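Local coordinates for protein N-acetylneuraminate lyase (Peptoclostridium difficile, PDB 4WOZ) that belongs to the dihydrodipicolinate synthetase family of TIM-barrel lyases and assembles from four copies of its chain, at residues H43-C48 with K82-L87; G56-E61 with G260-I265; I73-K78 with A103-D108. All coordinates share one frame; numbering follows the deposited sequence.

In the fold
All three contacts lie in one TIM barrel, around strands 52-55 and 86-90; contact 2 also brings in helix 261-271, which follows the barrel strands. Contact 1 is at the end where these strands begin. Contact 2 is where strand 52-55 ends, the side on which barrels of this type carry their active site. Contact 3 joins two neighbouring outer helices. Contacts 1 and 3 have centres 16 Å apart and touch: K78 NZ makes a long, weak ion pair with E83 OE2 at 3.4 Å, and L87 packs on the K78 side chain. Contact 2 touches neither. Its centre is 19 and 20 Å from those of contacts 1 and 3, with nearest atoms about 8 and 4 Å away.

Contact 1: H43-C48 with K82-L87; sequences HNIDVC and KEEIKL
The first torsion of I45 (-60°) puts CG2 on the far side from the backbone N, reaching out to E84, and leaves CG1 for I85. E84 meets it with CG opposite the backbone N (chi1 -174°) and an extended chain beyond. The methyl I45 CG2 therefore sits over one face of the carboxylate, 3.4 Å from E84 CD and at similar distances from both oxygens. I85 CD1 lies 3.6 Å from I45 CG1. The two isoleucine side chains cross obliquely. V81 packs against I45 and L53 against I85, so the apolar side of the contact runs into the body of the barrel.

Residues 43-48 belong to helix 34-48. Here H43 O accepts from V47 N at 2.8 Å and from C48 N at 3.0 Å, in a wider pi-type turn. Residues 82-87 leave helix 67-81 through K82, which has positive phi, and enter strand 86-90. K86 pairs through its backbone with D51 and L53 of the neighbouring strand region. The contact thus joins helix 34-48 to the next alpha-to-beta turn, on the face of the TIM barrel where the strands start.

At the solvent-exposed side two acids come together. D46 OD1 is 4.1 Å from E84 OE2, and the carboxylate planes are 56° apart. R42 forms salt bridges with D46 OD2 and E84 OE1. Its positive charge probably offsets the repulsion between the acids, so both can stay ionised beside the isoleucine pair.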
# COMPACT_ATOMS: atom_id res chain seq x y z
N HIS A 43 7.84 -14.59 35.83
CA HIS A 43 9.10 -14.17 35.22
C HIS A 43 9.08 -12.67 34.95
O HIS A 43 10.06 -11.96 35.21
CB HIS A 43 9.32 -14.94 33.92
CG HIS A 43 10.58 -14.57 33.21
ND1 HIS A 43 11.83 -14.90 33.69
CD2 HIS A 43 10.79 -13.92 32.04
CE1 HIS A 43 12.76 -14.46 32.85
NE2 HIS A 43 12.15 -13.86 31.84
N ASN A 44 7.96 -12.18 34.42
CA ASN A 44 7.83 -10.76 34.13
C ASN A 44 7.87 -9.90 35.39
O ASN A 44 8.44 -8.81 35.39
CB ASN A 44 6.53 -10.48 33.36
CG ASN A 44 6.68 -10.68 31.87
OD1 ASN A 44 7.50 -10.03 31.22
ND2 ASN A 44 5.88 -11.57 31.31
N ILE A 45 7.27 -10.39 36.47
CA ILE A 45 7.25 -9.65 37.72
C ILE A 45 8.58 -9.70 38.46
O ILE A 45 9.15 -8.66 38.82
CB ILE A 45 6.16 -10.19 38.68
CG1 ILE A 45 4.79 -10.08 38.02
CG2 ILE A 45 6.18 -9.40 40.01
CD1 ILE A 45 3.69 -10.76 38.81
N ASP A 46 9.07 -10.91 38.69
CA ASP A 46 10.30 -11.10 39.45
C ASP A 46 11.63 -10.95 38.73
O ASP A 46 12.63 -10.60 39.35
CB ASP A 46 10.24 -12.47 40.13
CG ASP A 46 8.94 -12.68 40.89
OD1 ASP A 46 8.44 -11.71 41.48
OD2 ASP A 46 8.43 -13.83 40.90
N VAL A 47 11.65 -11.19 37.42
CA VAL A 47 12.91 -11.07 36.69
C VAL A 47 12.96 -9.84 35.80
O VAL A 47 13.93 -9.09 35.83
CB VAL A 47 13.18 -12.32 35.83
CG1 VAL A 47 14.57 -12.23 35.22
CG2 VAL A 47 13.05 -13.58 36.68
N CYS A 48 11.91 -9.64 35.00
CA CYS A 48 11.84 -8.49 34.10
C CYS A 48 11.55 -7.21 34.87
O CYS A 48 11.92 -6.13 34.43
CB CYS A 48 10.77 -8.71 33.04
SG CYS A 48 11.07 -10.14 32.00
N LYS A 82 -2.25 -10.93 41.53
CA LYS A 82 -2.94 -10.42 42.71
C LYS A 82 -2.93 -8.89 42.66
O LYS A 82 -3.67 -8.29 41.88
CB LYS A 82 -2.26 -10.92 43.98
CG LYS A 82 -2.26 -12.44 44.10
CD LYS A 82 -1.52 -12.92 45.35
CE LYS A 82 -1.50 -14.44 45.44
NZ LYS A 82 -0.72 -15.07 44.33
N GLU A 83 -2.14 -8.25 43.48
CA GLU A 83 -1.92 -6.84 43.40
C GLU A 83 -0.51 -6.36 43.34
O GLU A 83 -0.19 -5.29 43.49
CB GLU A 83 -2.63 -6.12 44.48
CG GLU A 83 -3.84 -6.84 44.93
CD GLU A 83 -5.04 -6.39 44.25
OE1 GLU A 83 -6.07 -6.84 44.65
OE2 GLU A 83 -4.95 -5.61 43.35
N GLU A 84 0.33 -7.27 43.11
CA GLU A 84 1.75 -6.94 43.01
C GLU A 84 2.04 -5.90 41.93
O GLU A 84 2.77 -4.94 42.18
CB GLU A 84 2.56 -8.22 42.77
CG GLU A 84 4.06 -8.02 42.79
CD GLU A 84 4.80 -9.29 43.17
OE1 GLU A 84 4.22 -10.39 43.00
OE2 GLU A 84 5.97 -9.19 43.61
N ILE A 85 1.48 -6.08 40.73
CA ILE A 85 1.68 -5.11 39.66
C ILE A 85 0.35 -4.76 39.00
O ILE A 85 -0.67 -5.37 39.30
CB ILE A 85 2.65 -5.63 38.57
CG1 ILE A 85 2.04 -6.84 37.86
CG2 ILE A 85 4.00 -5.96 39.19
CD1 ILE A 85 2.86 -7.33 36.69
N LYS A 86 0.38 -3.77 38.11
CA LYS A 86 -0.81 -3.30 37.41
C LYS A 86 -1.23 -4.25 36.29
O LYS A 86 -0.42 -4.98 35.72
CB LYS A 86 -0.55 -1.91 36.82
CG LYS A 86 -0.17 -0.89 37.86
CD LYS A 86 0.36 0.37 37.21
CE LYS A 86 1.12 1.23 38.22
NZ LYS A 86 1.77 2.40 37.56
N LEU A 87 -2.52 -4.22 35.97
CA LEU A 87 -3.08 -5.07 34.94
C LEU A 87 -3.99 -4.33 33.97
O LEU A 87 -4.90 -3.60 34.38
CB LEU A 87 -3.87 -6.21 35.57
CG LEU A 87 -3.11 -7.28 36.35
CD1 LEU A 87 -4.10 -8.24 36.99
CD2 LEU A 87 -2.17 -8.03 35.41

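Contact 2: G56-E61 with G260-I265; sequences GGSTGE and GLYQTI
This is a buried polar and aromatic contact between Y262, at the start of helix 261-271, and S58 and T59, in the loop after strand 52-55. The phenol end of Y262 reaches the loop, and a water completes the link. Water 1 lies 2.6 Å from T59 OG1 and 2.7 Å from Y262 OH, bridging the two side chains. S58 OG also donates a weak hydrogen bond to Y262 OH, at 3.5 Å. S58 holds OG opposite its backbone N (chi1 176°), which places the hydroxyl beside the phenol oxygen. The ring itself meets T59 obliquely, with Y262 CE1 3.8 Å from T59 CA. T59 CG2 is a little further from the same ring carbon. L261 CD2 sits 3.8 Å above one face of the Y262 ring, displaced from its centre.

The loop sequence GGSTGE fits the GxxGE signature of this family, and in relatives this loop lines the active site. It makes a short 3-10 turn, with G60 N bonded to G57 O and E61 N bonded to S58 O. G56 has positive phi, a backbone shape that suits glycine. E61 turns back to the helix side through a salt bridge with K266, and R280 N binds its other oxygen.

On the other segment, G260 takes the N-cap position between helix 239-259 and helix 261-271. Its carbonyl O accepts from T264 N and from T264 OG1, the latter at 2.7 Å and from above the carbonyl plane. A second subunit closes in on the loop: the hydroxyl of Y122 of that chain hydrogen-bonds to S58 O, and Y121 of the same neighbour packs on S58.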
# COMPACT_ATOMS: atom_id res chain seq x y z
N GLY A 56 -4.09 -10.38 26.99
CA GLY A 56 -5.05 -10.56 25.92
C GLY A 56 -4.69 -9.83 24.64
O GLY A 56 -5.53 -9.65 23.76
N GLY A 57 -3.44 -9.41 24.53
CA GLY A 57 -3.03 -8.70 23.33
C GLY A 57 -2.63 -9.63 22.20
O GLY A 57 -2.68 -10.85 22.34
N SER A 58 -2.24 -9.04 21.08
CA SER A 58 -1.82 -9.79 19.91
C SER A 58 -0.71 -10.77 20.28
O SER A 58 -0.70 -11.91 19.84
CB SER A 58 -1.30 -8.81 18.85
OG SER A 58 -0.79 -9.50 17.72
N THR A 59 0.21 -10.31 21.13
CA THR A 59 1.34 -11.12 21.59
C THR A 59 0.89 -12.34 22.39
O THR A 59 1.61 -13.34 22.46
CB THR A 59 2.28 -10.27 22.46
OG1 THR A 59 2.66 -9.10 21.73
CG2 THR A 59 3.53 -11.05 22.84
N GLY A 60 -0.29 -12.26 22.99
CA GLY A 60 -0.79 -13.38 23.76
C GLY A 60 -1.53 -14.34 22.86
O GLY A 60 -2.19 -15.26 23.33
N GLU A 61 -1.41 -14.12 21.55
CA GLU A 61 -2.08 -14.95 20.54
C GLU A 61 -3.58 -14.97 20.78
O GLU A 61 -4.28 -15.91 20.40
CB GLU A 61 -1.50 -16.37 20.56
CG GLU A 61 -0.02 -16.41 20.24
CD GLU A 61 0.56 -17.81 20.34
OE1 GLU A 61 0.14 -18.69 19.57
OE2 GLU A 61 1.44 -18.01 21.21
N GLY A 260 11.68 -16.01 13.46
CA GLY A 260 10.29 -16.31 13.75
C GLY A 260 9.97 -15.67 15.09
O GLY A 260 10.32 -16.21 16.15
N LEU A 261 9.31 -14.52 15.02
CA LEU A 261 8.95 -13.73 16.19
C LEU A 261 8.47 -14.46 17.43
O LEU A 261 9.19 -14.56 18.42
CB LEU A 261 7.91 -12.67 15.81
CG LEU A 261 7.39 -11.79 16.95
CD1 LEU A 261 8.55 -11.04 17.60
CD2 LEU A 261 6.35 -10.80 16.41
N TYR A 262 7.24 -14.96 17.38
CA TYR A 262 6.66 -15.63 18.53
C TYR A 262 7.36 -16.91 18.94
O TYR A 262 7.52 -17.16 20.14
CB TYR A 262 5.18 -15.88 18.27
CG TYR A 262 4.41 -14.59 18.08
CD1 TYR A 262 4.38 -13.62 19.08
CD2 TYR A 262 3.74 -14.32 16.89
CE1 TYR A 262 3.70 -12.42 18.90
CE2 TYR A 262 3.05 -13.13 16.70
CZ TYR A 262 3.03 -12.18 17.71
OH TYR A 262 2.34 -11.01 17.53
N GLN A 263 7.77 -17.72 17.97
CA GLN A 263 8.45 -18.97 18.28
C GLN A 263 9.75 -18.69 19.02
O GLN A 263 10.04 -19.32 20.04
CB GLN A 263 8.77 -19.76 17.01
CG GLN A 263 7.55 -20.33 16.30
CD GLN A 263 6.90 -19.34 15.35
OE1 GLN A 263 7.20 -18.14 15.38
NE2 GLN A 263 6.01 -19.84 14.50
N THR A 264 10.52 -17.73 18.52
CA THR A 264 11.80 -17.38 19.13
C THR A 264 11.68 -16.75 20.51
O THR A 264 12.54 -16.95 21.36
CB THR A 264 12.62 -16.46 18.21
OG1 THR A 264 12.79 -17.10 16.94
CG2 THR A 264 13.99 -16.18 18.82
N ILE A 265 10.63 -15.96 20.74
CA ILE A 265 10.45 -15.36 22.05
C ILE A 265 10.16 -16.47 23.05
O ILE A 265 10.68 -16.46 24.16
CB ILE A 265 9.30 -14.32 22.08
CG1 ILE A 265 9.72 -13.05 21.35
CG2 ILE A 265 8.92 -13.99 23.52
CD1 ILE A 265 8.67 -11.95 21.35
O HOH W 1 3.21 -9.00 19.18

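Contact 3: I73-K78 with A103-D108; sequences IFEIAK and AKFTTD
T106 CG2 lies over the centre of the F74 ring, 3.5 Å from its centroid. This is a CH-pi contact. F105 approaches beside it and uses its edge: F105 CE2 is 3.9 Å from F74 CB. E75 reaches the same edge, with OE1 3.2 Å from F105 CZ. The carboxylate and the ring are nearly coplanar, 27° apart. F105 gets there because its CG points opposite the backbone N (chi1 -173°), so the ring spans towards the other helix.

The next shell fixes these groups. T106 OG1 bonds to L102 O one turn back, which leaves CG2 directed at F74. Y111 packs edge-to-face with F74, while V55 and A89 of the barrel strands also touch the F74 side chain.

Helices 67-81 and 96-109 are consecutive helices on the outside of the TIM barrel, with strand 86-90 between them in the chain. Their segments run almost parallel, at 15°, with axes 10.3 Å apart.

The F74, F105 and T106 contacts are apolar, and E75 adds a polar group. The carboxylate oxygen of E75 faces the ring edge of F105, where the C-H groups are slightly positive, so a weak electrostatic attraction probably adds to the packing.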
# COMPACT_ATOMS: atom_id res chain seq x y z
N ILE A 73 -7.44 -17.20 30.85
CA ILE A 73 -6.19 -16.46 30.87
C ILE A 73 -6.33 -15.25 31.79
O ILE A 73 -5.45 -14.98 32.61
CB ILE A 73 -5.80 -16.01 29.44
CG1 ILE A 73 -5.42 -17.24 28.61
CG2 ILE A 73 -4.64 -15.02 29.48
CD1 ILE A 73 -5.27 -16.97 27.14
N PHE A 74 -7.44 -14.52 31.68
CA PHE A 74 -7.65 -13.36 32.52
C PHE A 74 -7.70 -13.74 33.99
O PHE A 74 -7.16 -13.04 34.85
CB PHE A 74 -8.94 -12.63 32.13
CG PHE A 74 -8.84 -11.84 30.85
CD1 PHE A 74 -7.80 -10.93 30.66
CD2 PHE A 74 -9.79 -11.98 29.84
CE1 PHE A 74 -7.70 -10.17 29.49
CE2 PHE A 74 -9.71 -11.23 28.67
CZ PHE A 74 -8.66 -10.33 28.49
N GLU A 75 -8.34 -14.87 34.29
CA GLU A 75 -8.44 -15.34 35.67
C GLU A 75 -7.08 -15.75 36.22
O GLU A 75 -6.72 -15.39 37.34
CB GLU A 75 -9.39 -16.54 35.78
CG GLU A 75 -10.85 -16.23 35.63
CD GLU A 75 -11.73 -17.42 35.97
OE1 GLU A 75 -12.95 -17.38 35.70
OE2 GLU A 75 -11.19 -18.40 36.52
N ILE A 76 -6.33 -16.52 35.44
CA ILE A 76 -5.02 -16.96 35.88
C ILE A 76 -4.08 -15.78 36.10
O ILE A 76 -3.33 -15.76 37.08
CB ILE A 76 -4.38 -17.92 34.87
CG1 ILE A 76 -5.20 -19.21 34.79
CG2 ILE A 76 -2.94 -18.21 35.27
CD1 ILE A 76 -4.74 -20.19 33.73
N ALA A 77 -4.12 -14.80 35.20
CA ALA A 77 -3.23 -13.64 35.32
C ALA A 77 -3.50 -12.88 36.61
O ALA A 77 -2.58 -12.57 37.37
CB ALA A 77 -3.41 -12.72 34.12
N LYS A 78 -4.77 -12.59 36.87
CA LYS A 78 -5.16 -11.86 38.07
C LYS A 78 -4.83 -12.64 39.33
O LYS A 78 -4.31 -12.09 40.30
CB LYS A 78 -6.66 -11.54 38.02
CG LYS A 78 -7.17 -10.75 39.22
CD LYS A 78 -6.46 -9.41 39.34
CE LYS A 78 -6.91 -8.65 40.58
NZ LYS A 78 -6.21 -7.35 40.69
N ALA A 103 -15.02 -7.10 28.91
CA ALA A 103 -14.80 -5.87 29.66
C ALA A 103 -15.44 -6.04 31.03
O ALA A 103 -14.90 -5.58 32.04
CB ALA A 103 -15.41 -4.68 28.93
N LYS A 104 -16.60 -6.69 31.06
CA LYS A 104 -17.32 -6.93 32.32
C LYS A 104 -16.53 -7.93 33.16
O LYS A 104 -16.24 -7.69 34.33
CB LYS A 104 -18.71 -7.51 32.04
CG LYS A 104 -19.74 -6.50 31.58
CD LYS A 104 -21.10 -7.18 31.45
CE LYS A 104 -22.24 -6.18 31.44
NZ LYS A 104 -22.13 -5.20 30.33
N PHE A 105 -16.20 -9.06 32.54
CA PHE A 105 -15.45 -10.11 33.22
C PHE A 105 -14.17 -9.56 33.87
O PHE A 105 -13.96 -9.74 35.07
CB PHE A 105 -15.08 -11.21 32.21
CG PHE A 105 -14.44 -12.42 32.84
CD1 PHE A 105 -15.19 -13.27 33.65
CD2 PHE A 105 -13.11 -12.71 32.61
CE1 PHE A 105 -14.61 -14.40 34.23
CE2 PHE A 105 -12.51 -13.83 33.19
CZ PHE A 105 -13.27 -14.68 33.99
N THR A 106 -13.33 -8.89 33.09
CA THR A 106 -12.08 -8.35 33.62
C THR A 106 -12.29 -7.25 34.65
O THR A 106 -11.56 -7.19 35.64
CB THR A 106 -11.16 -7.83 32.48
OG1 THR A 106 -11.84 -6.81 31.73
CG2 THR A 106 -10.77 -8.97 31.55
N THR A 107 -13.27 -6.38 34.43
CA THR A 107 -13.51 -5.31 35.40
C THR A 107 -13.89 -5.92 36.75
O THR A 107 -13.46 -5.44 37.81
CB THR A 107 -14.64 -4.38 34.93
OG1 THR A 107 -14.22 -3.66 33.77
CG2 THR A 107 -15.00 -3.39 36.03
N ASP A 108 -14.69 -6.98 36.72
CA ASP A 108 -15.10 -7.64 37.95
C ASP A 108 -13.92 -8.34 38.61
O ASP A 108 -13.88 -8.47 39.83
CB ASP A 108 -16.23 -8.64 37.68
CG ASP A 108 -17.53 -7.97 37.29
OD1 ASP A 108 -17.69 -6.76 37.59
OD2 ASP A 108 -18.41 -8.64 36.70